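Local coordinates for protein putative short-chain dehydrogenase/reductase (Burkholderia xenovorans, PDB 5IZ4) that probably reduces carbonyl substrates with a nicotinamide cofactor and binds ADP, at residues 123-127 with 128-132; 75-78 with 79-82; 167-170 with 171-175; 110-113 with 114-117; 134-137 with 138-142. One frame throughout, in Å; residues are numbered along the deposited sequence.

Contact 1 (123-127 with 128-132). With ADP (adenosine-5'-diphosphate), chain B.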
loop_
_atom_site.group_PDB
_atom_site.type_symbol
_atom_site.label_atom_id
_atom_site.label_comp_id
_atom_site.label_asym_id
_atom_site.label_seq_id
_atom_site.Cartn_x
_atom_site.Cartn_y
_atom_site.Cartn_z
ATOM N N ARG A 123 4.071 18.843 20.171
ATOM C CA ARG A 123 2.740 19.229 20.631
ATOM C C ARG A 123 1.674 18.405 19.935
ATOM O O ARG A 123 0.725 17.923 20.566
ATOM C CB ARG A 123 2.501 20.718 20.376
ATOM C CG ARG A 123 1.214 21.268 21.015
ATOM C CD ARG A 123 0.886 22.668 20.503
ATOM N NE ARG A 123 0.468 22.614 19.103
ATOM C CZ ARG A 123 -0.766 22.319 18.704
ATOM N NH1 ARG A 123 -1.716 22.065 19.603
ATOM N NH2 ARG A 123 -1.056 22.279 17.403
ATOM N N VAL A 124 1.827 18.215 18.629
ATOM C CA VAL A 124 0.851 17.459 17.853
ATOM C C VAL A 124 0.947 15.971 18.171
ATOM O O VAL A 124 -0.069 15.271 18.288
ATOM C CB VAL A 124 1.074 17.738 16.356
ATOM C CG1 VAL A 124 0.212 16.848 15.509
ATOM C CG2 VAL A 124 0.802 19.207 16.050
ATOM N N TYR A 125 2.177 15.463 18.306
ATOM C CA TYR A 125 2.376 14.042 18.567
ATOM C C TYR A 125 1.835 13.661 19.934
ATOM O O TYR A 125 1.345 12.540 20.123
ATOM C CB TYR A 125 3.863 13.716 18.481
ATOM C CG TYR A 125 4.235 12.263 18.296
ATOM C CD1 TYR A 125 4.892 11.563 19.300
ATOM C CD2 TYR A 125 3.984 11.606 17.094
ATOM C CE1 TYR A 125 5.280 10.231 19.120
ATOM C CE2 TYR A 125 4.360 10.296 16.908
ATOM C CZ TYR A 125 5.001 9.604 17.921
ATOM O OH TYR A 125 5.395 8.281 17.720
ATOM N N ARG A 126 1.910 14.592 20.887
ATOM C CA ARG A 126 1.471 14.306 22.243
ATOM C C ARG A 126 -0.015 13.979 22.285
ATOM O O ARG A 126 -0.432 13.072 23.008
ATOM C CB ARG A 126 1.816 15.499 23.133
ATOM C CG ARG A 126 1.032 15.642 24.412
ATOM C CD ARG A 126 1.495 14.693 25.511
ATOM N NE ARG A 126 2.946 14.652 25.735
ATOM C CZ ARG A 126 3.505 13.850 26.635
ATOM N NH1 ARG A 126 2.721 13.078 27.388
ATOM N NH2 ARG A 126 4.823 13.812 26.796
ATOM N N VAL A 127 -0.827 14.686 21.495
ATOM C CA VAL A 127 -2.260 14.400 21.463
ATOM C C VAL A 127 -2.561 13.269 20.496
ATOM O O VAL A 127 -3.295 12.326 20.817
ATOM C CB VAL A 127 -3.064 15.655 21.082
ATOM C CG1 VAL A 127 -4.559 15.357 21.180
ATOM C CG2 VAL A 127 -2.668 16.863 21.940
ATOM N N ASN A 128 -2.014 13.354 19.284
ATOM C CA ASN A 128 -2.503 12.502 18.212
ATOM C C ASN A 128 -1.995 11.079 18.338
ATOM O O ASN A 128 -2.689 10.139 17.923
ATOM C CB ASN A 128 -2.100 13.087 16.852
ATOM C CG ASN A 128 -2.770 14.407 16.566
ATOM O OD1 ASN A 128 -3.538 14.920 17.382
ATOM N ND2 ASN A 128 -2.483 14.977 15.405
ATOM N N LEU A 129 -0.802 10.891 18.901
ATOM C CA LEU A 129 -0.212 9.562 18.959
ATOM C C LEU A 129 -0.059 9.085 20.393
ATOM O O LEU A 129 -0.625 8.047 20.748
ATOM C CB LEU A 129 1.140 9.540 18.218
ATOM C CG LEU A 129 1.800 8.178 17.969
ATOM C CD1 LEU A 129 2.404 7.573 19.250
ATOM C CD2 LEU A 129 0.813 7.213 17.312
ATOM N N ILE A 130 0.704 9.805 21.225
ATOM C CA ILE A 130 0.886 9.376 22.606
ATOM C C ILE A 130 -0.457 9.343 23.323
ATOM O O ILE A 130 -0.793 8.365 24.001
ATOM C CB ILE A 130 1.888 10.289 23.334
ATOM C CG1 ILE A 130 3.264 10.167 22.665
ATOM C CG2 ILE A 130 1.935 9.911 24.816
ATOM C CD1 ILE A 130 4.330 11.092 23.205
ATOM N N GLY A 131 -1.250 10.412 23.174
ATOM C CA GLY A 131 -2.536 10.463 23.850
ATOM C C GLY A 131 -3.473 9.366 23.385
ATOM O O GLY A 131 -4.201 8.769 24.187
ATOM N N LEU A 132 -3.450 9.073 22.086
ATOM C CA LEU A 132 -4.281 8.004 21.549
ATOM C C LEU A 132 -3.854 6.654 22.110
ATOM O O LEU A 132 -4.699 5.845 22.515
ATOM C CB LEU A 132 -4.203 8.037 20.027
ATOM C CG LEU A 132 -5.016 7.020 19.215
ATOM C CD1 LEU A 132 -5.453 7.632 17.882
ATOM C CD2 LEU A 132 -4.199 5.759 18.990
HETATM P PB ADP B . -12.432 16.675 13.820
HETATM O O1B ADP B . -11.373 15.859 14.647
HETATM O O2B ADP B . -13.926 16.439 14.184
HETATM O O3B ADP B . -12.149 16.860 12.295
HETATM P PA ADP B . -12.205 18.738 16.047
HETATM O O1A ADP B . -10.960 19.731 16.403
HETATM O O2A ADP B . -13.569 19.384 16.447
HETATM O O3A ADP B . -11.995 18.289 14.541
HETATM O "O5'" ADP B . -11.826 17.519 17.100
HETATM C "C5'" ADP B . -10.667 17.567 17.948
HETATM C "C4'" ADP B . -11.213 17.393 19.367
HETATM O "O4'" ADP B . -10.138 16.928 20.276
HETATM C "C3'" ADP B . -11.762 18.698 19.997
HETATM O "O3'" ADP B . -12.856 18.450 20.834
HETATM C "C2'" ADP B . -10.537 19.123 20.851
HETATM O "O2'" ADP B . -11.038 19.980 21.878
HETATM C "C1'" ADP B . -10.098 17.780 21.404
HETATM N N9 ADP B . -8.725 17.840 21.947
HETATM C C8 ADP B . -7.630 18.609 21.521
HETATM N N7 ADP B . -6.581 18.384 22.276
HETATM C C5 ADP B . -6.982 17.457 23.218
HETATM C C6 ADP B . -6.317 16.849 24.267
HETATM N N6 ADP B . -5.017 17.142 24.517
HETATM N N1 ADP B . -6.976 15.969 25.031
HETATM C C2 ADP B . -8.267 15.709 24.763
HETATM N N3 ADP B . -8.975 16.247 23.788
HETATM C C4 ADP B . -8.306 17.119 23.020
#
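L129 lies against the ring of Y125 one helical turn back in helix 118-146, the two side chains pointing the same way. Its CB sits over one face of the ring, 3.8 Å from the centroid in a CH-pi contact, offset toward the rim. With CG anti to the backbone N (chi1 -170°), the chain runs on along the ring. L129 CG meets Y125 CE2 at 3.5 Å, and L129 CD1 reaches Y125 OH at 3.4 Å. I130 crosses the same tyrosine at about a right angle, its CD1 4.0 Å from Y125 CD1. The backbone here makes a wider pi-type turn at 128-131. Y125 O accepts from both L129 N and I130 N, each at 3.0 Å. On another side of the helix, V127 CG2 is 3.5 Å from ADP N6. The amide of N128 bonds to T104 through OD1 and to S176 through ND2. The ring of Y125 also stacks on Y125 of the second subunit. R126 NH1 is hydrogen-bonded to G76 O, and R126 forms salt bridges to D118 and E122 of that subunit. V127 thus meets the adenine through its methyl groups, L129 and I130 meet Y125 through carbon, and the buried amide of N128 has polar partners at both ends.

Contact 2 (75-78 with 79-82). With ADP (adenosine-5'-diphosphate), chain B.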
loop_
_atom_site.group_PDB
_atom_site.type_symbol
_atom_site.label_atom_id
_atom_site.label_comp_id
_atom_site.label_asym_id
_atom_site.label_seq_id
_atom_site.Cartn_x
_atom_site.Cartn_y
_atom_site.Cartn_z
ATOM N N VAL A 75 -5.829 13.901 26.910
ATOM C CA VAL A 75 -5.343 12.542 26.681
ATOM C C VAL A 75 -3.820 12.476 26.657
ATOM O O VAL A 75 -3.251 11.389 26.826
ATOM C CB VAL A 75 -5.924 11.925 25.385
ATOM C CG1 VAL A 75 -7.440 11.690 25.512
ATOM C CG2 VAL A 75 -5.603 12.786 24.168
ATOM N N GLY A 76 -3.132 13.601 26.464
ATOM C CA GLY A 76 -1.686 13.592 26.567
ATOM C C GLY A 76 -1.171 13.277 27.959
ATOM O O GLY A 76 0.009 12.945 28.121
ATOM N N LYS A 77 -2.027 13.388 28.973
ATOM C CA LYS A 77 -1.655 13.073 30.345
ATOM C C LYS A 77 -2.167 11.678 30.672
ATOM O O LYS A 77 -3.379 11.446 30.679
ATOM C CB LYS A 77 -2.229 14.102 31.323
ATOM C CG LYS A 77 -1.709 15.503 31.102
ATOM C CD LYS A 77 -2.168 16.445 32.209
ATOM C CE LYS A 77 -1.453 17.771 32.114
ATOM N NZ LYS A 77 -1.869 18.652 33.229
ATOM N N ASP A 78 -1.250 10.757 30.965
ATOM C CA ASP A 78 -1.670 9.380 31.204
ATOM C C ASP A 78 -2.656 9.285 32.360
ATOM O O ASP A 78 -3.583 8.469 32.324
ATOM C CB ASP A 78 -0.468 8.484 31.476
ATOM C CG ASP A 78 -0.847 7.028 31.504
ATOM O OD1 ASP A 78 -1.272 6.542 30.439
ATOM O OD2 ASP A 78 -0.729 6.381 32.566
ATOM N N ALA A 79 -2.459 10.091 33.413
ATOM C CA ALA A 79 -3.359 10.024 34.561
ATOM C C ALA A 79 -4.777 10.416 34.170
ATOM O O ALA A 79 -5.747 9.893 34.730
ATOM C CB ALA A 79 -2.861 10.929 35.695
ATOM N N ASP A 80 -4.916 11.364 33.237
ATOM C CA ASP A 80 -6.245 11.768 32.787
ATOM C C ASP A 80 -6.947 10.619 32.076
ATOM O O ASP A 80 -8.159 10.434 32.234
ATOM C CB ASP A 80 -6.149 12.982 31.859
ATOM C CG ASP A 80 -5.992 14.300 32.618
ATOM O OD1 ASP A 80 -5.587 14.275 33.796
ATOM O OD2 ASP A 80 -6.270 15.365 32.025
ATOM N N CYS A 81 -6.194 9.838 31.294
ATOM C CA CYS A 81 -6.770 8.679 30.613
ATOM C C CYS A 81 -7.215 7.630 31.620
ATOM O O CYS A 81 -8.318 7.084 31.511
ATOM C CB CYS A 81 -5.760 8.082 29.630
ATOM S SG CYS A 81 -5.244 9.176 28.303
ATOM N N ARG A 82 -6.379 7.354 32.623
ATOM C CA ARG A 82 -6.737 6.368 33.638
ATOM C C ARG A 82 -7.951 6.810 34.442
ATOM O O ARG A 82 -8.839 5.997 34.729
ATOM C CB ARG A 82 -5.558 6.124 34.580
ATOM C CG ARG A 82 -4.265 5.729 33.890
ATOM C CD ARG A 82 -4.310 4.304 33.382
ATOM N NE ARG A 82 -2.977 3.844 33.005
ATOM C CZ ARG A 82 -2.698 2.619 32.573
ATOM N NH1 ARG A 82 -3.661 1.714 32.466
ATOM N NH2 ARG A 82 -1.451 2.296 32.259
HETATM P PB ADP B . -12.432 16.675 13.820
HETATM O O1B ADP B . -11.373 15.859 14.647
HETATM O O2B ADP B . -13.926 16.439 14.184
HETATM O O3B ADP B . -12.149 16.860 12.295
HETATM P PA ADP B . -12.205 18.738 16.047
HETATM O O1A ADP B . -10.960 19.731 16.403
HETATM O O2A ADP B . -13.569 19.384 16.447
HETATM O O3A ADP B . -11.995 18.289 14.541
HETATM O "O5'" ADP B . -11.826 17.519 17.100
HETATM C "C5'" ADP B . -10.667 17.567 17.948
HETATM C "C4'" ADP B . -11.213 17.393 19.367
HETATM O "O4'" ADP B . -10.138 16.928 20.276
HETATM C "C3'" ADP B . -11.762 18.698 19.997
HETATM O "O3'" ADP B . -12.856 18.450 20.834
HETATM C "C2'" ADP B . -10.537 19.123 20.851
HETATM O "O2'" ADP B . -11.038 19.980 21.878
HETATM C "C1'" ADP B . -10.098 17.780 21.404
HETATM N N9 ADP B . -8.725 17.840 21.947
HETATM C C8 ADP B . -7.630 18.609 21.521
HETATM N N7 ADP B . -6.581 18.384 22.276
HETATM C C5 ADP B . -6.982 17.457 23.218
HETATM C C6 ADP B . -6.317 16.849 24.267
HETATM N N6 ADP B . -5.017 17.142 24.517
HETATM N N1 ADP B . -6.976 15.969 25.031
HETATM C C2 ADP B . -8.267 15.709 24.763
HETATM N N3 ADP B . -8.975 16.247 23.788
HETATM C C4 ADP B . -8.306 17.119 23.020
#
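D78 and R82 form a salt bridge one turn apart at the start of helix 78-92. R82 NE points to D78 OD2 at 3.4 Å, a weak hydrogen bond, though nearly straight at 161°. D78 OD2 lies at the guanidinium edge, near its plane, and the two groups are turned 89° apart. D78 OD1 has a salt bridge to R137. Each oxygen thus has an arginine partner, which would favour the ionised form. Backbone bonds begin the helix. K77, the N-cap residue, accepts from C81 N through its O at 3.3 Å and weakly from D80 N. D78 O accepts from R82 N at 3.0 Å. The apolar part is small: C81 SG, anti to its carbonyl carbon (chi1 -62°), lies 4.1 Å from V75 CB. The same SG also comes within 3.3 Å of V75 O. V75 contributes to the ADP site: its backbone N donates to ADP N1 at 3.0 Å, and V75 CG2 lies 3.6 Å from the same N1. This is part of the nucleotide site of the Rossmann fold, at the loop after strand 68-72. D80 OD2 accepts from D74 N, which ties the first turn to that loop. C81 and R82 pack on helix 118-146.

Contact 3 (167-170 with 171-175)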
loop_
_atom_site.group_PDB
_atom_site.type_symbol
_atom_site.label_atom_id
_atom_site.label_comp_id
_atom_site.label_asym_id
_atom_site.label_seq_id
_atom_site.Cartn_x
_atom_site.Cartn_y
_atom_site.Cartn_z
ATOM N N THR A 167 0.107 14.919 3.068
ATOM C CA THR A 167 -0.469 16.241 2.857
ATOM C C THR A 167 -1.014 16.770 4.177
ATOM O O THR A 167 -0.499 16.426 5.244
ATOM C CB THR A 167 -1.566 16.187 1.795
ATOM O OG1 THR A 167 -2.614 15.320 2.246
ATOM C CG2 THR A 167 -0.993 15.666 0.473
ATOM N N GLY A 168 -2.041 17.606 4.137
ATOM C CA GLY A 168 -2.713 17.988 5.365
ATOM C C GLY A 168 -2.219 19.300 5.951
ATOM O O GLY A 168 -1.399 20.023 5.379
ATOM N N SER A 169 -2.733 19.587 7.152
ATOM C CA SER A 169 -2.586 20.924 7.728
ATOM C C SER A 169 -1.123 21.288 7.993
ATOM O O SER A 169 -0.737 22.455 7.857
ATOM C CB SER A 169 -3.417 21.018 9.006
ATOM O OG SER A 169 -3.183 19.894 9.835
ATOM N N SER A 170 -0.291 20.313 8.359
ATOM C CA SER A 170 1.132 20.574 8.550
ATOM C C SER A 170 1.892 19.267 8.426
ATOM O O SER A 170 1.318 18.183 8.533
ATOM C CB SER A 170 1.431 21.198 9.917
ATOM O OG SER A 170 1.453 20.201 10.936
ATOM N N ILE A 171 3.204 19.386 8.225
ATOM C CA ILE A 171 4.021 18.181 8.142
ATOM C C ILE A 171 4.093 17.486 9.501
ATOM O O ILE A 171 4.223 16.254 9.568
ATOM C CB ILE A 171 5.416 18.526 7.579
ATOM C CG1 ILE A 171 6.138 17.251 7.124
ATOM C CG2 ILE A 171 6.255 19.314 8.594
ATOM C CD1 ILE A 171 7.533 17.503 6.566
ATOM N N ALA A 172 4.002 18.245 10.605
ATOM C CA ALA A 172 3.956 17.616 11.925
ATOM C C ALA A 172 2.663 16.836 12.114
ATOM O O ALA A 172 2.655 15.758 12.725
ATOM C CB ALA A 172 4.114 18.672 13.028
ATOM N N TYR A 173 1.555 17.368 11.599
ATOM C CA TYR A 173 0.289 16.645 11.656
ATOM C C TYR A 173 0.355 15.381 10.810
ATOM O O TYR A 173 -0.024 14.290 11.258
ATOM C CB TYR A 173 -0.839 17.566 11.182
ATOM C CG TYR A 173 -2.209 16.940 11.158
ATOM C CD1 TYR A 173 -3.000 16.903 12.300
ATOM C CD2 TYR A 173 -2.722 16.398 9.986
ATOM C CE1 TYR A 173 -4.272 16.345 12.276
ATOM C CE2 TYR A 173 -3.989 15.834 9.950
ATOM C CZ TYR A 173 -4.756 15.809 11.100
ATOM O OH TYR A 173 -6.015 15.249 11.073
ATOM N N ALA A 174 0.864 15.501 9.588
ATOM C CA ALA A 174 0.941 14.333 8.715
ATOM C C ALA A 174 1.797 13.242 9.351
ATOM O O ALA A 174 1.413 12.065 9.364
ATOM C CB ALA A 174 1.501 14.737 7.354
ATOM N N ALA A 175 2.958 13.622 9.890
ATOM C CA ALA A 175 3.828 12.648 10.540
ATOM C C ALA A 175 3.107 11.951 11.684
ATOM O O ALA A 175 3.199 10.723 11.831
ATOM C CB ALA A 175 5.101 13.325 11.052
#
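This is a helix N-cap, where the loop after helix 161-165 enters helix 171-191 of the Rossmann fold. S170 is the N-cap residue. Its OG accepts from Y173 N at 2.9 Å, with an N-H...O angle of 160°. The torsion of S170 (chi1 80°) sets OG between its own N and carbonyl carbon, facing the first turn. S170 O then takes A174 N at 2.9 Å, the first regular bond of the helix. The chain before the cap also touches the turn, with A174 CB 3.4 Å from T167 O. The cap leads directly to Y173. This residue opens a sequence matching the YxxxK pattern of the short-chain dehydrogenase family, and is at the position of the tyrosine of that pattern. The nearest atoms of its side chain and the bound ADP are about 6 Å apart. Y173 also packs on N128 of helix 118-146, while I171 and A174 meet S186 and T182 of the second subunit. S169 OG is hydrogen-bonded to T105 OG1. That same serine oxygen sits over one face of the Y173 ring, 3.3 Å above its plane and offset toward the rim, with S169 OG 3.4 Å from Y173 CG.

Contact 4 (110-113 with 114-117)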
loop_
_atom_site.group_PDB
_atom_site.type_symbol
_atom_site.label_atom_id
_atom_site.label_comp_id
_atom_site.label_asym_id
_atom_site.label_seq_id
_atom_site.Cartn_x
_atom_site.Cartn_y
_atom_site.Cartn_z
ATOM N N HIS A 110 3.699 23.136 4.243
ATOM C CA HIS A 110 4.734 22.109 4.314
ATOM C C HIS A 110 6.063 22.584 3.744
ATOM O O HIS A 110 7.106 22.000 4.066
ATOM C CB HIS A 110 4.298 20.838 3.568
ATOM C CG HIS A 110 3.216 20.053 4.248
ATOM N ND1 HIS A 110 3.308 18.690 4.454
ATOM C CD2 HIS A 110 2.000 20.423 4.724
ATOM C CE1 HIS A 110 2.205 18.261 5.046
ATOM N NE2 HIS A 110 1.398 19.292 5.228
ATOM N N ASN A 111 6.049 23.614 2.897
ATOM C CA ASN A 111 7.269 24.166 2.326
ATOM C C ASN A 111 7.801 25.361 3.106
ATOM O O ASN A 111 8.844 25.907 2.739
ATOM C CB ASN A 111 7.038 24.565 0.862
ATOM C CG ASN A 111 5.883 25.537 0.695
ATOM O OD1 ASN A 111 4.924 25.519 1.469
ATOM N ND2 ASN A 111 5.963 26.383 -0.331
ATOM N N ALA A 112 7.118 25.780 4.170
ATOM C CA ALA A 112 7.629 26.837 5.039
ATOM C C ALA A 112 8.447 26.196 6.161
ATOM O O ALA A 112 8.034 26.130 7.317
ATOM C CB ALA A 112 6.483 27.677 5.586
ATOM N N PHE A 113 9.626 25.685 5.777
ATOM C CA PHE A 113 10.456 24.932 6.719
ATOM C C PHE A 113 10.811 25.747 7.948
ATOM O O PHE A 113 10.963 25.184 9.039
ATOM C CB PHE A 113 11.738 24.454 6.038
ATOM C CG PHE A 113 11.491 23.452 4.972
ATOM C CD1 PHE A 113 11.408 22.103 5.281
ATOM C CD2 PHE A 113 11.300 23.854 3.662
ATOM C CE1 PHE A 113 11.159 21.173 4.293
ATOM C CE2 PHE A 113 11.046 22.922 2.670
ATOM C CZ PHE A 113 10.974 21.584 2.992
ATOM N N ASP A 114 10.947 27.063 7.797
ATOM C CA ASP A 114 11.337 28.034 8.804
ATOM C C ASP A 114 10.218 28.384 9.772
ATOM O O ASP A 114 10.432 29.210 10.663
ATOM C CB ASP A 114 11.818 29.318 8.104
ATOM C CG ASP A 114 10.732 29.967 7.213
ATOM O OD1 ASP A 114 9.959 29.255 6.523
ATOM O OD2 ASP A 114 10.662 31.213 7.190
ATOM N N GLN A 115 9.014 27.850 9.576
ATOM C CA GLN A 115 7.854 28.232 10.372
ATOM C C GLN A 115 7.279 27.071 11.172
ATOM O O GLN A 115 6.168 27.180 11.698
ATOM C CB GLN A 115 6.790 28.857 9.468
ATOM C CG GLN A 115 7.348 30.060 8.717
ATOM C CD GLN A 115 6.282 30.925 8.075
ATOM O OE1 GLN A 115 5.226 30.442 7.679
ATOM N NE2 GLN A 115 6.561 32.221 7.971
ATOM N N ILE A 116 8.010 25.972 11.292
ATOM C CA ILE A 116 7.644 24.885 12.186
ATOM C C ILE A 116 8.880 24.547 13.011
ATOM O O ILE A 116 10.011 24.830 12.600
ATOM C CB ILE A 116 7.107 23.668 11.395
ATOM C CG1 ILE A 116 6.348 22.709 12.318
ATOM C CG2 ILE A 116 8.238 22.954 10.656
ATOM C CD1 ILE A 116 5.508 21.672 11.571
ATOM N N ASP A 117 8.671 23.995 14.208
ATOM C CA ASP A 117 9.807 23.644 15.063
ATOM C C ASP A 117 9.518 22.359 15.825
ATOM O O ASP A 117 8.413 21.812 15.771
ATOM C CB ASP A 117 10.166 24.772 16.042
ATOM C CG ASP A 117 8.995 25.210 16.892
ATOM O OD1 ASP A 117 7.919 24.576 16.835
ATOM O OD2 ASP A 117 9.155 26.196 17.629
#
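A112 is the centre of an inverse gamma turn, and its carbonyl also receives the one hydrogen bond between 110-113 and 114-117. Q115 N donates to A112 O at 3.0 Å. The approach is unusual: the donor stands above the carbonyl plane, 53° out of it, although the N-H itself points well at the oxygen. The side chain of Q115 runs back over the same alanine. It is extended beyond CG, with chi2 -166°, and this brings Q115 OE1 to 3.7 Å from A112 CB. Q115 CG is 4.0 Å from that methyl. The side chain of D114 is disordered, so its approach to A112 is doubtful. I116 CG2 lies 3.9 Å from F113 O. These turns belong to the long loop between strand 97-100 of the Rossmann sheet and helix 118-146. D117 is the N-cap of that helix, its OD1 accepting from E120 N. The carbonyls of F113 and I116 both receive R137 NH1 of the second subunit, and both side chains pack on Y133 of that subunit. I116 also packs on I171 and A172 of helix 171-191.

Contact 5 (134-137 with 138-142)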
loop_
_atom_site.group_PDB
_atom_site.type_symbol
_atom_site.label_atom_id
_atom_site.label_comp_id
_atom_site.label_asym_id
_atom_site.label_seq_id
_atom_site.Cartn_x
_atom_site.Cartn_y
_atom_site.Cartn_z
ATOM N N GLN A 134 -2.255 6.193 25.001
ATOM C CA GLN A 134 -2.508 6.150 26.438
ATOM C C GLN A 134 -3.980 5.884 26.733
ATOM O O GLN A 134 -4.308 5.149 27.674
ATOM C CB GLN A 134 -2.035 7.453 27.094
ATOM C CG GLN A 134 -0.501 7.545 27.144
ATOM C CD GLN A 134 0.029 8.807 27.829
ATOM O OE1 GLN A 134 1.128 8.796 28.383
ATOM N NE2 GLN A 134 -0.734 9.903 27.764
ATOM N N MET A 135 -4.877 6.455 25.930
ATOM C CA MET A 135 -6.303 6.205 26.116
ATOM C C MET A 135 -6.633 4.750 25.814
ATOM O O MET A 135 -7.354 4.089 26.573
ATOM C CB MET A 135 -7.115 7.139 25.216
ATOM C CG MET A 135 -8.579 7.208 25.580
ATOM S SD MET A 135 -8.807 7.944 27.221
ATOM C CE MET A 135 -10.387 7.217 27.649
ATOM N N THR A 136 -6.098 4.235 24.706
ATOM C CA THR A 136 -6.334 2.846 24.334
ATOM C C THR A 136 -5.815 1.902 25.410
ATOM O O THR A 136 -6.533 0.998 25.853
ATOM C CB THR A 136 -5.672 2.543 22.993
ATOM O OG1 THR A 136 -6.185 3.424 21.980
ATOM C CG2 THR A 136 -5.969 1.115 22.589
ATOM N N ARG A 137 -4.571 2.118 25.857
ATOM C CA ARG A 137 -3.994 1.293 26.917
ATOM C C ARG A 137 -4.854 1.310 28.172
ATOM O O ARG A 137 -5.051 0.265 28.809
ATOM C CB ARG A 137 -2.576 1.765 27.254
ATOM C CG ARG A 137 -1.978 1.049 28.474
ATOM C CD ARG A 137 -0.508 1.434 28.748
ATOM N NE ARG A 137 -0.344 2.853 29.078
ATOM C CZ ARG A 137 0.827 3.474 29.148
ATOM N NH1 ARG A 137 1.953 2.803 28.927
ATOM N NH2 ARG A 137 0.875 4.771 29.452
ATOM N N ALA A 138 -5.354 2.490 28.563
ATOM C CA ALA A 138 -6.156 2.575 29.779
ATOM C C ALA A 138 -7.442 1.763 29.667
ATOM O O ALA A 138 -7.892 1.173 30.659
ATOM C CB ALA A 138 -6.478 4.038 30.102
ATOM N N ALA A 139 -8.017 1.689 28.466
ATOM C CA ALA A 139 -9.273 0.999 28.208
ATOM C C ALA A 139 -9.111 -0.491 27.936
ATOM O O ALA A 139 -10.111 -1.219 27.995
ATOM C CB ALA A 139 -9.986 1.632 27.006
ATOM N N VAL A 140 -7.887 -0.953 27.661
ATOM C CA VAL A 140 -7.694 -2.345 27.227
ATOM C C VAL A 140 -8.227 -3.357 28.235
ATOM O O VAL A 140 -8.906 -4.314 27.811
ATOM C CB VAL A 140 -6.210 -2.581 26.878
ATOM C CG1 VAL A 140 -5.839 -4.046 27.051
ATOM C CG2 VAL A 140 -5.907 -2.109 25.459
ATOM N N PRO A 141 -7.966 -3.251 29.544
ATOM C CA PRO A 141 -8.513 -4.269 30.461
ATOM C C PRO A 141 -10.022 -4.431 30.356
ATOM O O PRO A 141 -10.516 -5.561 30.236
ATOM C CB PRO A 141 -8.073 -3.762 31.842
ATOM C CG PRO A 141 -6.773 -3.071 31.565
ATOM C CD PRO A 141 -6.988 -2.374 30.227
ATOM N N LEU A 142 -10.774 -3.325 30.363
ATOM C CA LEU A 142 -12.227 -3.430 30.246
ATOM C C LEU A 142 -12.651 -3.859 28.844
ATOM O O LEU A 142 -13.622 -4.614 28.691
ATOM C CB LEU A 142 -12.885 -2.105 30.627
ATOM C CG LEU A 142 -13.186 -1.957 32.118
ATOM C CD1 LEU A 142 -13.637 -0.542 32.434
ATOM C CD2 LEU A 142 -14.241 -2.970 32.532
#
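Across 134-137 and 138-142 the backbone is one helix with a kink at P141 and L142, whose N atoms have no bond to the turn before. A138 N donates to Q134 O at 3.0 Å, and A139 N to M135 O at 3.1 Å. A139 N also makes a weak bond to T136 O. V140 N bonds to R137 O at 3.3 Å, a three-residue step, with the donor 74° out of the carbonyl plane. P141 has no N-H to give, and its ring carbon CD lies 3.6 Å from R137 O instead. Side chains meet mostly backbone here. A138 CB sits 3.4 Å from Q134 O. V140 CG2 is close to T136 O at 3.2 Å. A chi1 of 154° puts V140 CG1 anti to the backbone N and leaves CG2 beside it, facing T136 O; CG2 is also 4.3 Å from T136 CG2. The helix is 118-146, which packs against the parallel sheet of the Rossmann fold: M135, T136 and A139 touch L98 of strand 97-100, and M135 also reaches V18 and T20 of strand 16-20. A138 touches V85 of helix 78-92, and V140 packs on L191 of helix 171-191. T136 OG1 is hydrogen-bonded to L132 O, one turn back. R137 is extended from CB to CD, then bends at chi3 (63°), which carries the guanidinium to D78 and to the second subunit.

Overall arrangement
From the N terminus, contact 2 comes first and turns the chain from the loop after strand 68-72 into helix 78-92. Contact 4 shapes the loop before helix 118-146. Contacts 1 and 5 follow on that helix, and contact 3 starts helix 171-191. All five are local and lie in series, so none nests or crosses. Helix 118-146 joins most of them: contact 1 touches contacts 2 and 3, and contact 5 meets contact 2 through R137 and D78. H110 is hydrogen-bonded to G168 O, tying the loop before helix 118-146 to the loop before helix 171-191. Contacts 1 and 2 both touch ADP. Contacts 1, 3, 4 and 5 reach the second subunit.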